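Local coordinates for putative oxidoreductase (Pseudomonas putida, PDB 3L6D), which probably acts as an NADP-binding oxidoreductase of the broad family that includes 6-phosphogluconate dehydrogenase and the reductive aminases, at residues M20-I23 with M24-L28; V165-P168 with W169-L173; H180-A183 with F184-V188; L210-E213 with T214-F218; A287-T290 with K291-R295. One frame throughout, in Å; residues are numbered along the deposited sequence.

Interaction 1: M20-I23 with M24-L28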
loop_
_atom_site.group_PDB
_atom_site.type_symbol
_atom_site.label_atom_id
_atom_site.label_comp_id
_atom_site.label_asym_id
_atom_site.label_seq_id
_atom_site.Cartn_x
_atom_site.Cartn_y
_atom_site.Cartn_z
HETATM N N MSE B 20 -10.932 12.186 19.972
HETATM C CA MSE B 20 -10.540 10.783 20.122
HETATM C C MSE B 20 -11.155 10.168 21.402
HETATM O O MSE B 20 -11.793 9.103 21.351
HETATM C CB MSE B 20 -9.014 10.671 20.110
HETATM C CG MSE B 20 -8.446 9.261 20.073
HETATM SE SE MSE B 20 -9.199 8.015 18.764
HETATM C CE MSE B 20 -7.976 8.253 17.223
ATOM N N GLY B 21 -10.980 10.854 22.525
ATOM C CA GLY B 21 -11.654 10.457 23.756
ATOM C C GLY B 21 -13.172 10.408 23.615
ATOM O O GLY B 21 -13.799 9.459 24.068
ATOM N N THR B 22 -13.769 11.409 22.970
ATOM C CA THR B 22 -15.222 11.405 22.761
ATOM C C THR B 22 -15.633 10.171 21.983
ATOM O O THR B 22 -16.589 9.483 22.381
ATOM C CB THR B 22 -15.730 12.704 22.061
ATOM O OG1 THR B 22 -15.414 13.819 22.893
ATOM C CG2 THR B 22 -17.256 12.653 21.856
ATOM N N ILE B 23 -14.917 9.845 20.892
ATOM C CA ILE B 23 -15.337 8.658 20.142
ATOM C C ILE B 23 -15.117 7.361 20.905
ATOM O O ILE B 23 -15.911 6.440 20.801
ATOM C CB ILE B 23 -14.831 8.544 18.645
ATOM C CG1 ILE B 23 -15.719 7.539 17.854
ATOM C CG2 ILE B 23 -13.455 7.987 18.549
ATOM C CD1 ILE B 23 -17.037 8.080 17.376
HETATM N N MSE B 24 -14.038 7.285 21.661
HETATM C CA MSE B 24 -13.804 6.104 22.476
HETATM C C MSE B 24 -14.945 5.898 23.480
HETATM O O MSE B 24 -15.505 4.784 23.598
HETATM C CB MSE B 24 -12.469 6.240 23.176
HETATM C CG MSE B 24 -11.309 6.050 22.216
HETATM SE SE MSE B 24 -9.628 6.176 23.211
HETATM C CE MSE B 24 -8.336 5.494 21.872
ATOM N N ALA B 25 -15.310 6.964 24.182
ATOM C CA ALA B 25 -16.446 6.885 25.119
ATOM C C ALA B 25 -17.735 6.450 24.400
ATOM O O ALA B 25 -18.462 5.598 24.912
ATOM C CB ALA B 25 -16.637 8.195 25.892
ATOM N N GLN B 26 -18.032 7.040 23.241
ATOM C CA GLN B 26 -19.282 6.685 22.536
ATOM C C GLN B 26 -19.291 5.235 22.127
ATOM O O GLN B 26 -20.296 4.528 22.307
ATOM C CB GLN B 26 -19.463 7.566 21.286
ATOM C CG GLN B 26 -19.787 9.021 21.571
ATOM C CD GLN B 26 -19.782 9.899 20.308
ATOM O OE1 GLN B 26 -20.628 10.793 20.155
ATOM N NE2 GLN B 26 -18.838 9.649 19.403
ATOM N N VAL B 27 -18.165 4.769 21.572
ATOM C CA VAL B 27 -18.057 3.372 21.125
ATOM C C VAL B 27 -18.279 2.422 22.310
ATOM O O VAL B 27 -19.109 1.472 22.249
ATOM C CB VAL B 27 -16.684 3.129 20.376
ATOM C CG1 VAL B 27 -16.227 1.683 20.438
ATOM C CG2 VAL B 27 -16.821 3.567 18.921
ATOM N N LEU B 28 -17.583 2.707 23.404
ATOM C CA LEU B 28 -17.726 1.900 24.606
ATOM C C LEU B 28 -19.159 1.928 25.158
ATOM O O LEU B 28 -19.688 0.864 25.504
ATOM C CB LEU B 28 -16.698 2.316 25.671
ATOM C CG LEU B 28 -15.244 2.123 25.251
ATOM C CD1 LEU B 28 -14.333 2.911 26.238
ATOM C CD2 LEU B 28 -14.905 0.602 25.248
#

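Interaction 2: V165-P168 with W169-L173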
loop_
_atom_site.group_PDB
_atom_site.type_symbol
_atom_site.label_atom_id
_atom_site.label_comp_id
_atom_site.label_asym_id
_atom_site.label_seq_id
_atom_site.Cartn_x
_atom_site.Cartn_y
_atom_site.Cartn_z
ATOM N N VAL B 165 -2.071 -5.900 20.120
ATOM C CA VAL B 165 -0.865 -6.672 20.421
ATOM C C VAL B 165 -0.159 -5.929 21.576
ATOM O O VAL B 165 -0.149 -4.696 21.626
ATOM C CB VAL B 165 0.048 -6.848 19.143
ATOM C CG1 VAL B 165 0.618 -5.463 18.662
ATOM C CG2 VAL B 165 1.186 -7.802 19.414
ATOM N N PHE B 166 0.366 -6.681 22.528
ATOM C CA PHE B 166 1.242 -6.106 23.517
ATOM C C PHE B 166 2.681 -6.430 23.116
ATOM O O PHE B 166 3.040 -7.586 22.833
ATOM C CB PHE B 166 0.901 -6.664 24.920
ATOM C CG PHE B 166 1.712 -6.045 26.026
ATOM C CD1 PHE B 166 1.192 -4.991 26.780
ATOM C CD2 PHE B 166 2.991 -6.514 26.313
ATOM C CE1 PHE B 166 1.927 -4.422 27.785
ATOM C CE2 PHE B 166 3.747 -5.922 27.321
ATOM C CZ PHE B 166 3.226 -4.880 28.040
ATOM N N LEU B 167 3.519 -5.403 23.137
ATOM C CA LEU B 167 4.934 -5.582 22.989
ATOM C C LEU B 167 5.623 -4.884 24.173
ATOM O O LEU B 167 5.089 -3.891 24.701
ATOM C CB LEU B 167 5.404 -4.925 21.665
ATOM C CG LEU B 167 4.870 -5.589 20.395
ATOM C CD1 LEU B 167 5.154 -4.683 19.216
ATOM C CD2 LEU B 167 5.566 -6.943 20.258
ATOM N N PRO B 168 6.816 -5.372 24.569
ATOM C CA PRO B 168 7.554 -4.697 25.640
ATOM C C PRO B 168 8.002 -3.311 25.189
ATOM O O PRO B 168 8.162 -3.077 23.978
ATOM C CB PRO B 168 8.795 -5.614 25.859
ATOM C CG PRO B 168 8.966 -6.353 24.581
ATOM C CD PRO B 168 7.528 -6.569 24.059
ATOM N N TRP B 169 8.211 -2.422 26.162
ATOM C CA TRP B 169 8.434 -0.999 25.941
ATOM C C TRP B 169 9.237 -0.615 24.671
ATOM O O TRP B 169 8.769 0.105 23.795
ATOM C CB TRP B 169 9.077 -0.358 27.195
ATOM C CG TRP B 169 8.904 1.105 27.137
ATOM C CD1 TRP B 169 9.765 2.009 26.554
ATOM C CD2 TRP B 169 7.744 1.867 27.562
ATOM N NE1 TRP B 169 9.229 3.292 26.647
ATOM C CE2 TRP B 169 7.987 3.221 27.242
ATOM C CE3 TRP B 169 6.567 1.544 28.234
ATOM C CZ2 TRP B 169 7.067 4.253 27.560
ATOM C CZ3 TRP B 169 5.658 2.582 28.557
ATOM C CH2 TRP B 169 5.908 3.904 28.197
ATOM N N ASP B 170 10.454 -1.085 24.570
ATOM C CA ASP B 170 11.277 -0.566 23.511
ATOM C C ASP B 170 10.884 -1.110 22.137
ATOM O O ASP B 170 10.974 -0.380 21.119
ATOM C CB ASP B 170 12.729 -0.783 23.873
ATOM C CG ASP B 170 13.099 0.024 25.123
ATOM O OD1 ASP B 170 12.977 1.282 25.078
ATOM O OD2 ASP B 170 13.408 -0.601 26.165
ATOM N N GLU B 171 10.379 -2.348 22.134
ATOM C CA GLU B 171 9.864 -2.910 20.887
ATOM C C GLU B 171 8.571 -2.185 20.457
ATOM O O GLU B 171 8.379 -1.909 19.278
ATOM C CB GLU B 171 9.624 -4.405 21.047
ATOM C CG GLU B 171 10.945 -5.160 21.231
ATOM C CD GLU B 171 10.757 -6.652 21.255
ATOM O OE1 GLU B 171 9.617 -7.103 21.124
ATOM O OE2 GLU B 171 11.759 -7.390 21.430
ATOM N N ALA B 172 7.710 -1.877 21.407
ATOM C CA ALA B 172 6.448 -1.191 21.060
ATOM C C ALA B 172 6.657 0.159 20.390
ATOM O O ALA B 172 6.031 0.468 19.358
ATOM C CB ALA B 172 5.526 -1.046 22.284
ATOM N N LEU B 173 7.552 0.965 20.947
ATOM C CA LEU B 173 7.789 2.276 20.387
ATOM C C LEU B 173 8.402 2.178 19.003
ATOM O O LEU B 173 7.967 2.884 18.080
ATOM C CB LEU B 173 8.686 3.138 21.299
ATOM C CG LEU B 173 8.118 3.329 22.704
ATOM C CD1 LEU B 173 9.084 4.136 23.552
ATOM C CD2 LEU B 173 6.800 3.973 22.618
#

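Interaction 3: H180-A183 with F184-V188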
loop_
_atom_site.group_PDB
_atom_site.type_symbol
_atom_site.label_atom_id
_atom_site.label_comp_id
_atom_site.label_asym_id
_atom_site.label_seq_id
_atom_site.Cartn_x
_atom_site.Cartn_y
_atom_site.Cartn_z
ATOM N N HIS B 180 4.151 3.248 11.306
ATOM C CA HIS B 180 3.543 4.487 10.818
ATOM C C HIS B 180 4.368 5.084 9.657
ATOM O O HIS B 180 3.779 5.671 8.732
ATOM C CB HIS B 180 3.280 5.499 11.938
ATOM C CG HIS B 180 2.138 5.116 12.821
ATOM N ND1 HIS B 180 2.270 4.222 13.860
ATOM C CD2 HIS B 180 0.833 5.478 12.800
ATOM C CE1 HIS B 180 1.103 4.073 14.461
ATOM N NE2 HIS B 180 0.208 4.805 13.820
ATOM N N ALA B 181 5.699 4.907 9.687
ATOM C CA ALA B 181 6.517 5.335 8.562
ATOM C C ALA B 181 6.006 4.658 7.268
ATOM O O ALA B 181 5.751 5.341 6.270
ATOM C CB ALA B 181 8.014 5.045 8.780
ATOM N N HIS B 182 5.804 3.343 7.309
ATOM C CA HIS B 182 5.308 2.632 6.131
ATOM C C HIS B 182 3.906 3.059 5.730
ATOM O O HIS B 182 3.657 3.332 4.525
ATOM C CB HIS B 182 5.363 1.116 6.298
ATOM C CG HIS B 182 4.524 0.376 5.300
ATOM N ND1 HIS B 182 4.677 0.535 3.934
ATOM C CD2 HIS B 182 3.494 -0.488 5.466
ATOM C CE1 HIS B 182 3.787 -0.216 3.307
ATOM N NE2 HIS B 182 3.070 -0.858 4.211
ATOM N N ALA B 183 3.014 3.151 6.714
ATOM C CA ALA B 183 1.587 3.373 6.428
ATOM C C ALA B 183 1.422 4.744 5.828
ATOM O O ALA B 183 0.753 4.902 4.793
ATOM C CB ALA B 183 0.725 3.219 7.698
ATOM N N PHE B 184 2.075 5.731 6.434
ATOM C CA PHE B 184 1.945 7.106 5.934
ATOM C C PHE B 184 2.694 7.300 4.625
ATOM O O PHE B 184 2.202 7.980 3.733
ATOM C CB PHE B 184 2.420 8.131 6.943
ATOM C CG PHE B 184 1.546 8.245 8.146
ATOM C CD1 PHE B 184 0.163 8.373 8.019
ATOM C CD2 PHE B 184 2.100 8.251 9.428
ATOM C CE1 PHE B 184 -0.654 8.497 9.144
ATOM C CE2 PHE B 184 1.293 8.409 10.575
ATOM C CZ PHE B 184 -0.081 8.518 10.436
ATOM N N ALA B 185 3.867 6.689 4.495
ATOM C CA ALA B 185 4.588 6.789 3.230
ATOM C C ALA B 185 3.794 6.188 2.062
ATOM O O ALA B 185 3.768 6.747 0.973
ATOM C CB ALA B 185 5.967 6.151 3.328
ATOM N N ALA B 186 3.156 5.051 2.309
ATOM C CA ALA B 186 2.339 4.370 1.291
ATOM C C ALA B 186 1.229 5.297 0.820
ATOM O O ALA B 186 1.008 5.431 -0.384
ATOM C CB ALA B 186 1.770 3.083 1.849
HETATM N N MSE B 187 0.554 5.962 1.748
HETATM C CA MSE B 187 -0.455 6.962 1.380
HETATM C C MSE B 187 0.099 8.074 0.510
HETATM O O MSE B 187 -0.531 8.451 -0.499
HETATM C CB MSE B 187 -1.091 7.575 2.631
HETATM C CG MSE B 187 -1.827 6.543 3.488
HETATM SE SE MSE B 187 -2.417 7.354 5.176
HETATM C CE MSE B 187 -3.189 9.025 4.558
ATOM N N VAL B 188 1.246 8.625 0.914
ATOM C CA VAL B 188 1.833 9.730 0.179
ATOM C C VAL B 188 2.294 9.313 -1.255
ATOM O O VAL B 188 2.137 10.097 -2.193
ATOM C CB VAL B 188 2.912 10.438 1.014
ATOM C CG1 VAL B 188 3.677 11.459 0.178
ATOM C CG2 VAL B 188 2.259 11.098 2.263
#

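Interaction 4: L210-E213 with T214-F218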
loop_
_atom_site.group_PDB
_atom_site.type_symbol
_atom_site.label_atom_id
_atom_site.label_comp_id
_atom_site.label_asym_id
_atom_site.label_seq_id
_atom_site.Cartn_x
_atom_site.Cartn_y
_atom_site.Cartn_z
ATOM N N LEU B 210 -9.437 4.571 -10.395
ATOM C CA LEU B 210 -8.796 3.589 -11.284
ATOM C C LEU B 210 -7.405 3.204 -10.812
ATOM O O LEU B 210 -7.038 2.037 -10.889
ATOM C CB LEU B 210 -8.722 4.087 -12.729
ATOM C CG LEU B 210 -8.375 2.992 -13.750
ATOM C CD1 LEU B 210 -9.411 1.842 -13.735
ATOM C CD2 LEU B 210 -8.195 3.546 -15.193
ATOM N N LEU B 211 -6.629 4.167 -10.323
ATOM C CA LEU B 211 -5.273 3.860 -9.881
ATOM C C LEU B 211 -5.315 2.908 -8.686
ATOM O O LEU B 211 -4.640 1.884 -8.671
ATOM C CB LEU B 211 -4.481 5.137 -9.537
ATOM C CG LEU B 211 -2.966 5.060 -9.806
ATOM C CD1 LEU B 211 -2.306 6.441 -9.899
ATOM C CD2 LEU B 211 -2.256 4.230 -8.758
ATOM N N LEU B 212 -6.155 3.228 -7.713
ATOM C CA LEU B 212 -6.334 2.345 -6.568
ATOM C C LEU B 212 -6.813 0.930 -6.947
ATOM O O LEU B 212 -6.240 -0.086 -6.502
ATOM C CB LEU B 212 -7.285 2.990 -5.547
ATOM C CG LEU B 212 -7.530 2.164 -4.272
ATOM C CD1 LEU B 212 -6.221 2.044 -3.486
ATOM C CD2 LEU B 212 -8.618 2.766 -3.387
ATOM N N GLU B 213 -7.856 0.863 -7.755
ATOM C CA GLU B 213 -8.455 -0.433 -8.070
ATOM C C GLU B 213 -7.514 -1.306 -8.928
ATOM O O GLU B 213 -7.459 -2.513 -8.721
ATOM C CB GLU B 213 -9.873 -0.260 -8.633
ATOM C CG GLU B 213 -10.751 0.458 -7.544
ATOM C CD GLU B 213 -12.258 0.524 -7.784
ATOM O OE1 GLU B 213 -12.711 0.422 -8.954
ATOM O OE2 GLU B 213 -12.988 0.753 -6.764
ATOM N N THR B 214 -6.712 -0.674 -9.798
ATOM C CA THR B 214 -5.861 -1.404 -10.743
ATOM C C THR B 214 -4.547 -1.882 -10.075
ATOM O O THR B 214 -3.922 -2.824 -10.546
ATOM C CB THR B 214 -5.635 -0.580 -12.052
ATOM O OG1 THR B 214 -6.912 -0.132 -12.550
ATOM C CG2 THR B 214 -5.026 -1.447 -13.129
ATOM N N SER B 215 -4.154 -1.242 -8.966
ATOM C CA SER B 215 -2.922 -1.588 -8.251
ATOM C C SER B 215 -3.130 -2.420 -6.983
ATOM O O SER B 215 -2.190 -3.056 -6.524
ATOM C CB SER B 215 -2.155 -0.328 -7.870
ATOM O OG SER B 215 -2.881 0.410 -6.892
ATOM N N ARG B 216 -4.358 -2.443 -6.460
ATOM C CA ARG B 216 -4.620 -3.035 -5.141
ATOM C C ARG B 216 -4.046 -4.460 -4.997
ATOM O O ARG B 216 -3.250 -4.726 -4.107
ATOM C CB ARG B 216 -6.130 -3.080 -4.879
ATOM C CG ARG B 216 -6.476 -3.422 -3.437
ATOM C CD ARG B 216 -7.918 -3.913 -3.290
ATOM N NE ARG B 216 -8.893 -3.038 -3.944
ATOM C CZ ARG B 216 -9.312 -1.869 -3.457
ATOM N NH1 ARG B 216 -8.828 -1.408 -2.305
ATOM N NH2 ARG B 216 -10.203 -1.148 -4.140
ATOM N N PHE B 217 -4.490 -5.374 -5.864
ATOM C CA PHE B 217 -4.060 -6.791 -5.793
ATOM C C PHE B 217 -2.559 -6.941 -6.023
ATOM O O PHE B 217 -1.853 -7.624 -5.278
ATOM C CB PHE B 217 -4.857 -7.667 -6.787
ATOM C CG PHE B 217 -4.391 -9.091 -6.837
ATOM C CD1 PHE B 217 -4.648 -9.940 -5.764
ATOM C CD2 PHE B 217 -3.679 -9.576 -7.924
ATOM C CE1 PHE B 217 -4.191 -11.273 -5.760
ATOM C CE2 PHE B 217 -3.214 -10.903 -7.943
ATOM C CZ PHE B 217 -3.470 -11.753 -6.858
ATOM N N PHE B 218 -2.057 -6.269 -7.047
ATOM C CA PHE B 218 -0.661 -6.358 -7.377
ATOM C C PHE B 218 0.213 -5.999 -6.153
ATOM O O PHE B 218 1.127 -6.736 -5.806
ATOM C CB PHE B 218 -0.395 -5.446 -8.581
ATOM C CG PHE B 218 1.028 -5.358 -8.990
ATOM C CD1 PHE B 218 1.629 -6.375 -9.740
ATOM C CD2 PHE B 218 1.759 -4.234 -8.690
ATOM C CE1 PHE B 218 2.936 -6.285 -10.166
ATOM C CE2 PHE B 218 3.086 -4.125 -9.119
ATOM C CZ PHE B 218 3.676 -5.179 -9.854
HETATM O O HOH W 1 -6.349 -4.944 -8.091
HETATM O O HOH W 2 -9.341 -3.717 -7.260
#

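Interaction 5: A287-T290 with K291-R295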
loop_
_atom_site.group_PDB
_atom_site.type_symbol
_atom_site.label_atom_id
_atom_site.label_comp_id
_atom_site.label_asym_id
_atom_site.label_seq_id
_atom_site.Cartn_x
_atom_site.Cartn_y
_atom_site.Cartn_z
ATOM N N ALA B 287 12.770 -8.079 -2.876
ATOM C CA ALA B 287 12.716 -8.006 -1.406
ATOM C C ALA B 287 14.108 -7.876 -0.763
ATOM O O ALA B 287 14.187 -7.478 0.393
ATOM C CB ALA B 287 11.958 -9.187 -0.810
ATOM N N ALA B 288 15.188 -8.163 -1.503
ATOM C CA ALA B 288 16.548 -8.002 -0.948
ATOM C C ALA B 288 16.864 -6.538 -0.718
ATOM O O ALA B 288 17.853 -6.198 -0.035
ATOM C CB ALA B 288 17.618 -8.623 -1.858
ATOM N N THR B 289 16.053 -5.663 -1.299
ATOM C CA THR B 289 16.145 -4.233 -1.005
ATOM C C THR B 289 16.174 -4.028 0.515
ATOM O O THR B 289 16.911 -3.180 1.027
ATOM C CB THR B 289 14.973 -3.441 -1.625
ATOM O OG1 THR B 289 14.977 -3.608 -3.046
ATOM C CG2 THR B 289 15.097 -1.931 -1.319
ATOM N N THR B 290 15.352 -4.803 1.230
ATOM C CA THR B 290 15.358 -4.815 2.683
ATOM C C THR B 290 16.757 -4.909 3.312
ATOM O O THR B 290 17.093 -4.123 4.237
ATOM C CB THR B 290 14.440 -5.960 3.208
ATOM O OG1 THR B 290 13.117 -5.759 2.662
ATOM C CG2 THR B 290 14.337 -5.905 4.704
ATOM N N LYS B 291 17.558 -5.864 2.839
ATOM C CA LYS B 291 18.908 -6.097 3.374
ATOM C C LYS B 291 19.876 -4.927 3.159
ATOM O O LYS B 291 20.828 -4.779 3.931
ATOM C CB LYS B 291 19.522 -7.378 2.788
ATOM C CG LYS B 291 18.924 -8.688 3.322
ATOM C CD LYS B 291 18.965 -9.832 2.284
ATOM C CE LYS B 291 20.354 -10.309 1.943
ATOM N NZ LYS B 291 20.370 -11.223 0.754
ATOM N N SER B 292 19.620 -4.092 2.151
ATOM C CA SER B 292 20.493 -2.958 1.826
ATOM C C SER B 292 20.478 -1.895 2.923
ATOM O O SER B 292 21.386 -1.049 3.010
ATOM C CB SER B 292 20.152 -2.356 0.447
ATOM O OG SER B 292 18.994 -1.525 0.451
ATOM N N PHE B 293 19.467 -1.957 3.789
ATOM C CA PHE B 293 19.421 -1.050 4.930
ATOM C C PHE B 293 20.236 -1.514 6.140
ATOM O O PHE B 293 20.417 -0.755 7.107
ATOM C CB PHE B 293 17.972 -0.772 5.318
ATOM C CG PHE B 293 17.200 -0.058 4.246
ATOM C CD1 PHE B 293 16.402 -0.759 3.360
ATOM C CD2 PHE B 293 17.280 1.332 4.128
ATOM C CE1 PHE B 293 15.696 -0.096 2.370
ATOM C CE2 PHE B 293 16.583 2.013 3.130
ATOM C CZ PHE B 293 15.782 1.300 2.254
ATOM N N ALA B 294 20.718 -2.755 6.094
ATOM C CA ALA B 294 21.339 -3.378 7.269
ATOM C C ALA B 294 22.643 -2.696 7.673
ATOM O O ALA B 294 23.357 -2.165 6.817
ATOM C CB ALA B 294 21.563 -4.856 7.031
ATOM N N ARG B 295 22.929 -2.682 8.978
ATOM C CA ARG B 295 24.224 -2.237 9.496
ATOM C C ARG B 295 25.319 -3.180 8.988
ATOM O O ARG B 295 26.275 -2.758 8.338
ATOM C CB ARG B 295 24.179 -2.199 11.030
ATOM C CG ARG B 295 25.528 -2.039 11.712
ATOM C CD ARG B 295 25.374 -1.580 13.152
ATOM N NE ARG B 295 26.650 -1.058 13.642
ATOM C CZ ARG B 295 26.781 -0.257 14.691
ATOM N NH1 ARG B 295 27.982 0.163 15.046
ATOM N NH2 ARG B 295 25.718 0.123 15.382
#

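Interaction 1: M20-I23 with M24-L28
G21 O receives the amide of A25 in a nearly straight hydrogen bond (N to O 2.9 Å, N-H...O angle 174°). The same i to i+4 step is repeated by M24 N on M20 O, Q26 N on T22 O and V27 N on I23 O, so the helix is fully regular across this turn. On one flank two selenomethionines cross obliquely. M20 starts with CG anti to its own N (chi1 -172°) and then bends twice, which sets its SE 4.1 Å from the terminal methyl CE of M24. The M24 chain is extended, and its CG passes 3.2 Å from M20 O. On another flank the methyl CG2 of T22 approaches Q26 CD at 4.0 Å, while T22 OG1 turns back to bond G18 O. I23 CG1 and V27 CG2 meet more loosely, 4.3 Å apart. M24 also packs on I70, I127 and Y100, whereas T22, A25 and Q26 lie against L48 of helix 42-50. G21 is the third glycine of a GxGxxG sequence, and helix 19-30 is the helix of the beta-alpha-beta unit between strands 12-15 and 35-38, consistent with the dinucleotide-binding turn of a Rossmann fold.

Interaction 2: V165-P168 with W169-L173
E171 reaches back to the CG and CD carbons of P168 and across the end of L167, meeting the two residues at different angles. Against P168 its chain runs obliquely. CG of E171 stands anti to its carbonyl carbon (chi1 -67°) and the rest is extended, which carries the carboxylate to the pyrrolidine, with OE1 3.6 Å from P168 CG. Against L167 it lies at about a right angle, and L167 CD2 comes 4.1 Å from E171 OE1. These are van der Waals contacts of a carboxylate oxygen with aliphatic carbon. L167 directs its CB at the first turn of the helix, 3.9 Å from A172 CB. P168 occupies the N-cap position, and its carbonyl O takes the amide of A172 at 2.9 Å (N-H...O angle 162°), the first regular bond of the helix. W169 turns its indole the other way, CG anti to the backbone N (chi1 -162°), which carries the ring away from P168. Strand 163-166 passes through L167 and P168 into helix 169-199. L167 O bonds T144 OG1 of strand 140-145, on which A172 also packs. The W169 indole touches L109 and Q112 of helix 105-117 and Y122 and K124 of strand 121-128, while E171 touches L202 of the second subunit.

Interaction 3: H180-A183 with F184-V188
H180 and F184, one helical turn apart, lie side by side and point the same way. The nearest ring atoms are H180 CD2 and F184 CE2, at 3.7 Å. CE2 and CZ of the phenyl sit at the edge of the imidazole, close to its plane. With the ring centroids 5.6 Å apart and the planes 42° to each other, the pair is an oblique aromatic contact. Both rings leave the helix in the same sense, each CG anti to its own carbonyl carbon (chi1 -73° for H180, -69° for F184), and this brings the phenyl back over the preceding turn, where F184 CD2 lies 3.2 Å from H180 O. Two residues further on, H182 CE1 touches the methyl CB of A186 at 4.1 Å. Beneath the side chains the backbone bonds are regular: F184 N to H180 O, A185 N to A181 O, A186 N to H182 O, and a longer one from M187 N to A183 O at 3.2 Å. A second shell fixes the rings. H180 ND1 bonds A176 O, and H182 ND1 bonds T189 OG1 of the second subunit, whose F190 meets the H182 ring edge-to-face. F184 meets F249 and H245 of the second subunit and packs on Y130 of its own chain. Each imidazole therefore commits ND1 elsewhere and offers ring carbon to the next turn, so side-chain cohesion here is van der Waals and aromatic, with the polar work done by the backbone and the partner subunit.

Interaction 4: L210-E213 with T214-F218
T214 and S215 turn their hydroxyls back onto the preceding turn by different first torsions. OG1 of T214 stands beside its own N, anti to the carbonyl carbon (chi1 -50°), while OG of S215 sits between N and C (chi1 68°). Each oxygen then shares an acceptor with the amide of its own residue. T214 OG1 donates to L210 O at 2.7 Å, and T214 N reaches the same oxygen at 2.9 Å from the opposite face of the carbonyl plane. The pattern recurs at L211 O, approached by S215 OG at 2.9 Å and, from the other face, by S215 N at 3.2 Å. Two buried hydroxyls are satisfied in this way without leaving the helix. The helix is less regular beyond this point: R216 N makes only a weak bond to L212 O, and the amides of F217 and F218 have none to the turn before. E213 O instead accepts a hydrogen bond from a water 2.7 Å away, and this water accepts from F217 N at 2.9 Å, bridging the kink. A second water also donates to E213 O. Along the outer side E213 and R216 run side by side, with E213 OE2 4.3 Å from R216 NH2, near but short of a salt bridge. This turn of helix 204-232 packs against helix 169-199 of its own chain and against the second subunit. L211 packs on F190, A193 and V194 of helix 169-199 and on H182 of the second subunit, while L210, L212 and S215 face F175, L223 and L179 of that subunit.

Interaction 5: A287-T290 with K291-R295
F293 folds back along the preceding turn, and its atoms meet T290 and T289 in succession. CB lies 3.6 Å from T290 O, and CG 4.1 Å from the same oxygen. Beyond CG, the ring atom CD1 comes 3.4 Å from T289 O, with T290 O almost as close. T290 O lies at the edge of the ring and in its plane, where the C-H groups point, which is probably electrostatically favourable. Farther out, CE1 reaches the methyl CG2 of T289 at 4.2 Å; the two side chains run side by side in the same direction. T289 O also accepts two hydrogen bonds. S292 OG, placed between its own N and carbonyl carbon (chi1 78°), donates to it at 2.7 Å in the carbonyl plane, on a lone pair. S292 N reaches the same oxygen at 3.1 Å from well above that plane, 61° out of it. F293 N bonds T290 O at 3.2 Å, likewise from above, and K291 N bonds A288 O weakly. Within the first half, T290 OG1 joins T290 N on A287 O, with OG1 at 3.0 Å. The K291 amine is held by Q284 and makes a cation-pi contact with F235. T289 and F293 pack on V272 of helix 264-281, and across the interface T289 and T290 touch F191 of the second subunit. Successive i to i+3 bonds, with helical backbone angles but no regular i to i+4 pattern, are consistent with 3-10-like turns, here near the end of the all-helical C-terminal part.

Overall arrangement
All five contacts are local and stand in series along the chain; none nests within or crosses another. Interaction 1 comes first, on the opening helix of the N-terminal nucleotide-binding fold. Interaction 2 marks the passage from the edge strand of that sheet into the long helix 169-199, which joins the two halves of the protein. Farther along the same helix is interaction 3, its centre about 20 Å from that of interaction 2. Interaction 4 belongs to the next helix, 204-232, and interaction 5 lies near the C terminus, after helix 264-281. Interactions 1 and 5 lie about 41 Å apart between centres, while interactions 2 to 5 all touch the second subunit.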